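Local structure of flavohemoglobin (Malassezia yamatoensis, 6O0A) at residues A53-L57 / E115-V119; G202-Q206 / A295-K299; P280-A286 / N365-C371. The protein probably protects against nitric oxide by oxidising it with heme-bound dioxygen, using electrons passed from NAD(P)H through FAD to the heme. All blocks are in the same frame, centred on the assembly; numbering follows the deposited sequence.

Contact 1 (A53-L57 / E115-V119); sequences ARPDL and EYDTV. With HEM (protoporphyrin IX containing Fe), chain C.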
loop_
_atom_site.group_PDB
_atom_site.type_symbol
_atom_site.label_atom_id
_atom_site.label_comp_id
_atom_site.label_asym_id
_atom_site.label_seq_id
_atom_site.Cartn_x
_atom_site.Cartn_y
_atom_site.Cartn_z
ATOM N N ALA A 53 -10.191 -24.466 -5.823
ATOM C CA ALA A 53 -11.531 -24.371 -6.392
ATOM C C ALA A 53 -11.639 -23.236 -7.396
ATOM O O ALA A 53 -12.440 -23.325 -8.336
ATOM C CB ALA A 53 -12.558 -24.176 -5.273
ATOM N N ARG A 54 -10.832 -22.190 -7.215
ATOM C CA ARG A 54 -10.885 -20.974 -8.024
ATOM C C ARG A 54 -9.483 -20.615 -8.505
ATOM O O ARG A 54 -8.938 -19.561 -8.158
ATOM C CB ARG A 54 -11.502 -19.833 -7.216
ATOM C CG ARG A 54 -13.008 -20.015 -6.959
ATOM C CD ARG A 54 -13.815 -19.852 -8.261
ATOM N NE ARG A 54 -13.462 -18.587 -8.885
ATOM C CZ ARG A 54 -13.921 -17.401 -8.483
ATOM N NH1 ARG A 54 -14.787 -17.320 -7.478
ATOM N NH2 ARG A 54 -13.519 -16.297 -9.096
ATOM N N PRO A 55 -8.871 -21.470 -9.328
ATOM C CA PRO A 55 -7.524 -21.159 -9.832
ATOM C C PRO A 55 -7.471 -19.868 -10.619
ATOM O O PRO A 55 -6.396 -19.268 -10.728
ATOM C CB PRO A 55 -7.185 -22.376 -10.709
ATOM C CG PRO A 55 -8.534 -22.916 -11.135
ATOM C CD PRO A 55 -9.432 -22.691 -9.941
ATOM N N ASP A 56 -8.605 -19.409 -11.162
ATOM C CA ASP A 56 -8.624 -18.133 -11.864
ATOM C C ASP A 56 -8.186 -16.992 -10.953
ATOM O O ASP A 56 -7.634 -15.993 -11.429
ATOM C CB ASP A 56 -10.020 -17.856 -12.414
ATOM C CG ASP A 56 -11.078 -17.816 -11.322
ATOM O OD1 ASP A 56 -11.352 -18.873 -10.714
ATOM O OD2 ASP A 56 -11.622 -16.720 -11.066
ATOM N N LEU A 57 -8.398 -17.132 -9.642
ATOM C CA LEU A 57 -8.015 -16.063 -8.724
ATOM C C LEU A 57 -6.505 -15.960 -8.539
ATOM O O LEU A 57 -6.020 -14.914 -8.106
ATOM C CB LEU A 57 -8.714 -16.263 -7.372
ATOM C CG LEU A 57 -10.237 -16.102 -7.407
ATOM C CD1 LEU A 57 -10.870 -16.487 -6.058
ATOM C CD2 LEU A 57 -10.642 -14.665 -7.809
ATOM N N GLU A 115 -17.219 -11.778 -4.642
ATOM C CA GLU A 115 -16.143 -12.642 -4.175
ATOM C C GLU A 115 -16.027 -12.679 -2.657
ATOM O O GLU A 115 -15.318 -13.542 -2.133
ATOM C CB GLU A 115 -14.810 -12.232 -4.802
ATOM C CG GLU A 115 -14.814 -12.291 -6.333
ATOM C CD GLU A 115 -14.861 -13.709 -6.897
ATOM O OE1 GLU A 115 -14.981 -14.691 -6.126
ATOM O OE2 GLU A 115 -14.765 -13.842 -8.134
ATOM N N TYR A 116 -16.701 -11.782 -1.934
ATOM C CA TYR A 116 -16.691 -11.911 -0.483
ATOM C C TYR A 116 -17.402 -13.182 -0.051
ATOM O O TYR A 116 -17.077 -13.746 0.997
ATOM C CB TYR A 116 -17.316 -10.680 0.167
ATOM C CG TYR A 116 -16.391 -9.472 0.121
ATOM C CD1 TYR A 116 -16.379 -8.625 -0.979
ATOM C CD2 TYR A 116 -15.526 -9.199 1.170
ATOM C CE1 TYR A 116 -15.534 -7.516 -1.025
ATOM C CE2 TYR A 116 -14.684 -8.105 1.141
ATOM C CZ TYR A 116 -14.694 -7.268 0.039
ATOM O OH TYR A 116 -13.854 -6.182 0.007
ATOM N N ASP A 117 -18.363 -13.655 -0.854
ATOM C CA ASP A 117 -18.993 -14.948 -0.588
ATOM C C ASP A 117 -17.996 -16.090 -0.763
ATOM O O ASP A 117 -18.023 -17.073 -0.009
ATOM C CB ASP A 117 -20.180 -15.163 -1.527
ATOM C CG ASP A 117 -21.307 -14.169 -1.296
ATOM O OD1 ASP A 117 -21.581 -13.818 -0.132
ATOM O OD2 ASP A 117 -21.938 -13.752 -2.290
ATOM N N THR A 118 -17.122 -15.978 -1.766
ATOM C CA THR A 118 -16.086 -16.983 -1.995
ATOM C C THR A 118 -15.143 -17.084 -0.806
ATOM O O THR A 118 -14.866 -18.179 -0.302
ATOM C CB THR A 118 -15.302 -16.629 -3.258
ATOM O OG1 THR A 118 -16.221 -16.397 -4.337
ATOM C CG2 THR A 118 -14.342 -17.761 -3.617
ATOM N N VAL A 119 -14.630 -15.943 -0.347
ATOM C CA VAL A 119 -13.718 -15.952 0.785
ATOM C C VAL A 119 -14.420 -16.462 2.033
ATOM O O VAL A 119 -13.843 -17.242 2.799
ATOM C CB VAL A 119 -13.095 -14.558 0.977
ATOM C CG1 VAL A 119 -12.555 -14.380 2.388
ATOM C CG2 VAL A 119 -11.972 -14.411 -0.029
HETATM C CHA HEM C . -5.179 -7.817 0.425
HETATM C CHB HEM C . -8.424 -8.068 4.059
HETATM C CHC HEM C . -11.659 -10.035 1.024
HETATM C CHD HEM C . -8.221 -10.384 -2.381
HETATM C C1A HEM C . -5.783 -7.692 1.664
HETATM C C2A HEM C . -5.186 -7.118 2.850
HETATM C C3A HEM C . -6.079 -7.182 3.845
HETATM C C4A HEM C . -7.276 -7.820 3.335
HETATM C CMA HEM C . -5.890 -6.694 5.296
HETATM C CAA HEM C . -3.770 -6.508 2.922
HETATM C CBA HEM C . -3.951 -5.039 2.548
HETATM C CGA HEM C . -2.608 -4.351 2.501
HETATM O O1A HEM C . -1.683 -4.876 1.834
HETATM O O2A HEM C . -2.462 -3.274 3.128
HETATM C C1B HEM C . -9.590 -8.613 3.559
HETATM C C2B HEM C . -10.814 -8.843 4.302
HETATM C C3B HEM C . -11.709 -9.406 3.466
HETATM C C4B HEM C . -11.079 -9.524 2.164
HETATM C CMB HEM C . -10.968 -8.502 5.798
HETATM C CAB HEM C . -13.170 -9.842 3.740
HETATM C CBB HEM C . -13.898 -9.461 4.802
HETATM C C1C HEM C . -10.990 -10.333 -0.145
HETATM C C2C HEM C . -11.552 -11.037 -1.269
HETATM C C3C HEM C . -10.609 -11.137 -2.223
HETATM C C4C HEM C . -9.413 -10.507 -1.708
HETATM C CMC HEM C . -13.018 -11.526 -1.302
HETATM C CAC HEM C . -10.659 -11.823 -3.615
HETATM C CBC HEM C . -11.462 -12.871 -3.877
HETATM C C1D HEM C . -7.114 -9.712 -1.906
HETATM C C2D HEM C . -5.866 -9.574 -2.633
HETATM C C3D HEM C . -5.021 -8.883 -1.871
HETATM C C4D HEM C . -5.697 -8.541 -0.630
HETATM C CMD HEM C . -5.602 -10.162 -4.039
HETATM C CAD HEM C . -3.572 -8.509 -2.253
HETATM C CBD HEM C . -2.630 -9.356 -1.402
HETATM C CGD HEM C . -2.481 -10.753 -1.960
HETATM O O1D HEM C . -2.232 -10.904 -3.187
HETATM O O2D HEM C . -2.588 -11.729 -1.167
HETATM N NA HEM C . -7.062 -8.111 1.999
HETATM N NB HEM C . -9.788 -9.041 2.265
HETATM N NC HEM C . -9.678 -10.013 -0.441
HETATM N ND HEM C . -6.982 -9.062 -0.695
HETATM FE FE HEM C . -8.475 -8.809 0.706
#

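Contact 2 (G202-Q206 / A295-K299); sequences GKAGQ and AFVEK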
loop_
_atom_site.group_PDB
_atom_site.type_symbol
_atom_site.label_atom_id
_atom_site.label_comp_id
_atom_site.label_asym_id
_atom_site.label_seq_id
_atom_site.Cartn_x
_atom_site.Cartn_y
_atom_site.Cartn_z
ATOM N N GLY A 202 -4.879 10.778 -11.581
ATOM C CA GLY A 202 -4.290 10.363 -10.324
ATOM C C GLY A 202 -4.058 11.536 -9.389
ATOM O O GLY A 202 -3.936 12.688 -9.808
ATOM N N LYS A 203 -4.036 11.228 -8.096
ATOM C CA LYS A 203 -3.686 12.184 -7.056
ATOM C C LYS A 203 -2.290 11.865 -6.546
ATOM O O LYS A 203 -1.899 10.697 -6.473
ATOM C CB LYS A 203 -4.693 12.141 -5.904
ATOM C CG LYS A 203 -6.145 12.386 -6.348
ATOM C CD LYS A 203 -7.081 12.575 -5.166
ATOM C CE LYS A 203 -7.068 11.367 -4.247
ATOM N NZ LYS A 203 -8.213 11.372 -3.285
ATOM N N ALA A 204 -1.526 12.906 -6.205
ATOM C CA ALA A 204 -0.159 12.680 -5.760
ATOM C C ALA A 204 -0.132 11.777 -4.532
ATOM O O ALA A 204 -0.835 12.027 -3.543
ATOM C CB ALA A 204 0.528 14.017 -5.462
ATOM N N GLY A 205 0.695 10.727 -4.607
ATOM C CA GLY A 205 0.760 9.686 -3.603
ATOM C C GLY A 205 0.042 8.412 -4.000
ATOM O O GLY A 205 0.278 7.360 -3.382
ATOM N N GLN A 206 -0.815 8.463 -5.011
ATOM C CA GLN A 206 -1.529 7.245 -5.366
ATOM C C GLN A 206 -0.638 6.306 -6.172
ATOM O O GLN A 206 0.422 6.675 -6.693
ATOM C CB GLN A 206 -2.809 7.572 -6.133
ATOM C CG GLN A 206 -3.868 8.272 -5.268
ATOM C CD GLN A 206 -5.205 8.375 -5.962
ATOM O OE1 GLN A 206 -5.280 8.744 -7.132
ATOM N NE2 GLN A 206 -6.272 8.037 -5.245
ATOM N N ALA A 295 6.364 12.571 -5.929
ATOM C CA ALA A 295 5.001 12.946 -6.305
ATOM C C ALA A 295 4.486 14.116 -5.464
ATOM O O ALA A 295 3.898 15.065 -5.998
ATOM C CB ALA A 295 4.068 11.732 -6.176
ATOM N N PHE A 296 4.713 14.072 -4.146
ATOM C CA PHE A 296 4.241 15.145 -3.269
ATOM C C PHE A 296 4.938 16.456 -3.585
ATOM O O PHE A 296 4.301 17.516 -3.642
ATOM C CB PHE A 296 4.500 14.794 -1.801
ATOM C CG PHE A 296 3.687 13.646 -1.279
ATOM C CD1 PHE A 296 2.441 13.340 -1.817
ATOM C CD2 PHE A 296 4.171 12.875 -0.236
ATOM C CE1 PHE A 296 1.696 12.283 -1.318
ATOM C CE2 PHE A 296 3.431 11.811 0.263
ATOM C CZ PHE A 296 2.192 11.520 -0.279
ATOM N N VAL A 297 6.253 16.400 -3.780
ATOM C CA VAL A 297 7.019 17.619 -3.989
ATOM C C VAL A 297 6.644 18.268 -5.310
ATOM O O VAL A 297 6.489 19.488 -5.388
ATOM C CB VAL A 297 8.524 17.321 -3.894
ATOM C CG1 VAL A 297 9.320 18.559 -4.292
ATOM C CG2 VAL A 297 8.872 16.926 -2.473
ATOM N N GLU A 298 6.471 17.466 -6.364
ATOM C CA GLU A 298 6.061 18.022 -7.648
ATOM C C GLU A 298 4.697 18.699 -7.553
ATOM O O GLU A 298 4.482 19.764 -8.143
ATOM C CB GLU A 298 6.034 16.927 -8.718
ATOM C CG GLU A 298 5.907 17.477 -10.151
ATOM C CD GLU A 298 4.470 17.653 -10.624
ATOM O OE1 GLU A 298 3.574 16.930 -10.145
ATOM O OE2 GLU A 298 4.236 18.522 -11.488
ATOM N N LYS A 299 3.759 18.090 -6.820
ATOM C CA LYS A 299 2.436 18.692 -6.689
ATOM C C LYS A 299 2.500 19.980 -5.871
ATOM O O LYS A 299 1.924 21.007 -6.256
ATOM C CB LYS A 299 1.462 17.692 -6.057
ATOM C CG LYS A 299 0.026 18.204 -5.967
ATOM C CD LYS A 299 -0.530 18.519 -7.345
ATOM C CE LYS A 299 -1.926 19.126 -7.257
ATOM N NZ LYS A 299 -2.861 18.281 -6.456
HETATM O O HOH W 1 -2.903 15.692 -5.682
#

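Contact 3 (P280-A286 / N365-C371); sequences PLVLICA and NASVFLC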
loop_
_atom_site.group_PDB
_atom_site.type_symbol
_atom_site.label_atom_id
_atom_site.label_comp_id
_atom_site.label_asym_id
_atom_site.label_seq_id
_atom_site.Cartn_x
_atom_site.Cartn_y
_atom_site.Cartn_z
ATOM N N PRO A 280 3.545 22.704 8.524
ATOM C CA PRO A 280 4.755 22.256 7.829
ATOM C C PRO A 280 4.713 20.762 7.566
ATOM O O PRO A 280 4.019 20.001 8.245
ATOM C CB PRO A 280 5.890 22.611 8.799
ATOM C CG PRO A 280 5.226 23.149 10.047
ATOM C CD PRO A 280 3.770 22.839 9.970
ATOM N N LEU A 281 5.474 20.346 6.550
ATOM C CA LEU A 281 5.560 18.950 6.148
ATOM C C LEU A 281 6.996 18.457 6.277
ATOM O O LEU A 281 7.939 19.144 5.872
ATOM C CB LEU A 281 5.089 18.746 4.698
ATOM C CG LEU A 281 3.631 19.039 4.338
ATOM C CD1 LEU A 281 3.448 18.923 2.834
ATOM C CD2 LEU A 281 2.685 18.093 5.064
ATOM N N VAL A 282 7.159 17.260 6.834
ATOM C CA VAL A 282 8.457 16.604 6.912
ATOM C C VAL A 282 8.307 15.278 6.190
ATOM O O VAL A 282 7.451 14.462 6.554
ATOM C CB VAL A 282 8.930 16.414 8.366
ATOM C CG1 VAL A 282 10.315 15.772 8.395
ATOM C CG2 VAL A 282 8.958 17.755 9.109
ATOM N N LEU A 283 9.098 15.081 5.137
ATOM C CA LEU A 283 9.011 13.887 4.304
ATOM C C LEU A 283 10.308 13.105 4.473
ATOM O O LEU A 283 11.390 13.621 4.160
ATOM C CB LEU A 283 8.769 14.261 2.840
ATOM C CG LEU A 283 7.642 15.277 2.599
ATOM C CD1 LEU A 283 7.523 15.591 1.109
ATOM C CD2 LEU A 283 6.306 14.748 3.131
ATOM N N ILE A 284 10.204 11.875 4.970
ATOM C CA ILE A 284 11.373 11.067 5.313
ATOM C C ILE A 284 11.283 9.757 4.542
ATOM O O ILE A 284 10.287 9.030 4.662
ATOM C CB ILE A 284 11.456 10.808 6.823
ATOM C CG1 ILE A 284 11.554 12.139 7.585
ATOM C CG2 ILE A 284 12.620 9.885 7.134
ATOM C CD1 ILE A 284 11.636 11.986 9.100
ATOM N N CYS A 285 12.319 9.442 3.763
ATOM C CA CYS A 285 12.251 8.253 2.925
ATOM C C CYS A 285 13.605 7.561 2.828
ATOM O O CYS A 285 14.655 8.134 3.133
ATOM C CB CYS A 285 11.731 8.581 1.510
ATOM S SG CYS A 285 12.779 9.710 0.572
ATOM N N ALA A 286 13.562 6.303 2.389
ATOM C CA ALA A 286 14.762 5.522 2.142
ATOM C C ALA A 286 14.604 4.789 0.822
ATOM O O ALA A 286 13.526 4.269 0.519
ATOM C CB ALA A 286 15.027 4.506 3.260
ATOM N N ASN A 365 2.791 20.878 15.205
ATOM C CA ASN A 365 1.791 20.968 14.148
ATOM C C ASN A 365 2.282 20.414 12.813
ATOM O O ASN A 365 1.542 20.468 11.826
ATOM C CB ASN A 365 1.328 22.422 13.978
ATOM C CG ASN A 365 2.406 23.319 13.409
ATOM O OD1 ASN A 365 3.591 23.159 13.708
ATOM N ND2 ASN A 365 2.000 24.271 12.577
ATOM N N ALA A 366 3.495 19.869 12.762
ATOM C CA ALA A 366 4.001 19.261 11.538
ATOM C C ALA A 366 3.395 17.881 11.331
ATOM O O ALA A 366 3.172 17.132 12.286
ATOM C CB ALA A 366 5.522 19.143 11.580
ATOM N N SER A 367 3.112 17.555 10.073
ATOM C CA SER A 367 2.843 16.181 9.680
ATOM C C SER A 367 4.142 15.579 9.176
ATOM O O SER A 367 4.915 16.242 8.473
ATOM C CB SER A 367 1.770 16.102 8.594
ATOM O OG SER A 367 0.523 16.592 9.057
ATOM N N VAL A 368 4.399 14.334 9.566
ATOM C CA VAL A 368 5.604 13.621 9.163
ATOM C C VAL A 368 5.188 12.405 8.354
ATOM O O VAL A 368 4.374 11.599 8.819
ATOM C CB VAL A 368 6.447 13.193 10.376
ATOM C CG1 VAL A 368 7.694 12.483 9.910
ATOM C CG2 VAL A 368 6.791 14.398 11.249
ATOM N N PHE A 369 5.757 12.267 7.160
ATOM C CA PHE A 369 5.481 11.152 6.261
ATOM C C PHE A 369 6.719 10.264 6.152
ATOM O O PHE A 369 7.830 10.771 5.969
ATOM C CB PHE A 369 5.075 11.671 4.878
ATOM C CG PHE A 369 4.995 10.603 3.830
ATOM C CD1 PHE A 369 3.901 9.754 3.767
ATOM C CD2 PHE A 369 6.018 10.443 2.903
ATOM C CE1 PHE A 369 3.832 8.764 2.801
ATOM C CE2 PHE A 369 5.950 9.452 1.920
ATOM C CZ PHE A 369 4.857 8.614 1.871
ATOM N N LEU A 370 6.530 8.947 6.271
ATOM C CA LEU A 370 7.616 7.976 6.170
ATOM C C LEU A 370 7.365 7.016 5.017
ATOM O O LEU A 370 6.262 6.487 4.869
ATOM C CB LEU A 370 7.760 7.143 7.448
ATOM C CG LEU A 370 7.795 7.881 8.778
ATOM C CD1 LEU A 370 7.827 6.872 9.926
ATOM C CD2 LEU A 370 9.003 8.811 8.812
ATOM N N CYS A 371 8.401 6.748 4.232
ATOM C CA CYS A 371 8.298 5.674 3.252
ATOM C C CYS A 371 9.666 5.039 3.070
ATOM O O CYS A 371 10.598 5.697 2.605
ATOM C CB CYS A 371 7.770 6.191 1.921
ATOM S SG CYS A 371 7.381 4.854 0.810
#

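Contact 1 (A53-L57 / E115-V119)
Arg54 and Glu115 reach each other through bent side chains. The Arg54 chain folds at chi2 (-70°) and again at chi3. This turns the NH1 and NH2 end of the guanidinium toward helix 115-131. Glu115 folds once, at chi2 (-70°), and presents both carboxylate oxygens to that end. The grip is two-pronged: Arg54 NH1 bonds Glu115 OE1 at 3.0 Å, and Arg54 NH2 bonds Glu115 OE2 at 2.9 Å. The NH2 bond is nearly straight and lies in the guanidinium plane, whereas the NH1 bond is tilted from it. The two flat groups are turned 37° against each other.

Asp56 takes another edge of the same guanidinium, side-on. Arg54 NE meets Asp56 OD1 at 2.8 Å, and Arg54 NH2 meets Asp56 OD2, both on syn lone pairs. NH2 thus serves two carboxylates, and the arginine probably screens their like charges from one another. This is a salt-bridge network in the globin domain. It joins the turn that follows helix 25-53 to helix 115-131, which by its place in the helix order is probably the globin G helix.

Thr118, one turn along that helix, adds a further donor, the second to OE1: its OG1 bonds Glu115 OE1 at 2.8 Å, nearly along the C-O axis. OE1 therefore accepts from both Arg54 and Thr118, which limits rotation of the carboxylate. Leu57 CD1 sits over the centre of one guanidinium face, 4.0 Å above the plane of Arg54. Leu57 itself packs on Leu51 and Phe62.

The same turn of helix also lines the heme pocket. Val119 CG2 lies 3.3 Å from heme methyl CMC, and Tyr116 CE2 lies 3.5 Å from heme CAB. Glu115 serves both sites: its CB touches the heme vinyl carbon CBC at 3.5 Å.

Contact 2 (G202-Q206 / A295-K299)
Ala204 and Gly205 meet Phe296 where a type II beta turn, Lys203 to Gln206, rests on helix 290-302. The turn belongs to the FAD-binding part of the reductase and the helix to the NAD-binding part, so the contact joins the two. The turn is closed by the bond from Gln206 N to Lys203 O.

Ala204 has the largest share of the buried surface. Its methyl sits on the helix surface, with CB 3.6 Å from Ala295 O and 3.8 Å from Lys299 CB. Its carbonyl points to the rim of the phenyl ring: Ala204 O lies 3.4 Å from Phe296 CE1, at the ring edge and near its plane.

Phe296 CG stands anti to its own carbonyl carbon (chi1 -68°), which swings the ring toward the turn. The same CE1 of Phe296 is 3.6 Å from Gly205 CA, an oblique approach. Gly205 has a positive phi of 102°, as expected at the third position of a type II turn. Both these turn angles and the nearness of Phe296 CE1 suit glycine. The Phe296 ring also packs on Leu270 and Leu273 of the short helix 270-273.

Ala295 CB lies against the turn backbone, 3.9 Å from Gly205 N. A water also links the two segments. It accepts from Lys299 NZ at 2.7 Å and from Ala204 N at 3.2 Å.

Contact 3 (P280-A286 / N365-C371)
The Phe369 ring is met obliquely by Leu283 CD2, which also lies 3.7 Å from Phe369 CB. Phe296 of helix 290-302 forms an edge-to-face pair with the same ring. The other flat group is the Asn365 amide. The Asn365 and Pro280 side chains cross at about a right angle, with Asn365 ND2 3.5 Å from Pro280 CD.

The two parallel strands 281-286 and 367-371 run side by side in the Rossmann-like sheet of the NAD-binding domain. Their axes are 4.8 Å apart and 14° from parallel. Six backbone hydrogen bonds join the segments. They run from Ser367 N to Pro280 O at one end to Ala286 N to Cys371 O at the other. The shortest include Phe369 N to Val282 O at 2.8 Å.

Val282, Ile284, Val368 and Leu370 share one face, which helix 374-386 packs against. Ile284 and Leu370 lie side by side there, with Ile284 CB 3.7 Å from Leu370 CD2. Leu281, Leu283, Phe369 and the two cysteines share the other face, toward helix 290-302. The alternating main-chain bonds thus set the parallel register, while the side chains decide what each face packs against.

Contacts 2 and 3 adjoin within the reductase, their centres about 14 Å apart. Strand 281-286 leads directly into helix 290-302, and Val297 CG2 of contact 2 lies 4.1 Å from Leu283 CD1 of contact 3. Contact 1 belongs to the globin domain, on the opposite side of the chain's centre. Its centre is about 34 Å from that of contact 2 and about 39 Å from that of contact 3. The cofactors lie between: contact 1 borders the heme pocket directly, while the Cys371 side chain in contact 3 is about 7 Å from FAD and about 13 Å from the heme.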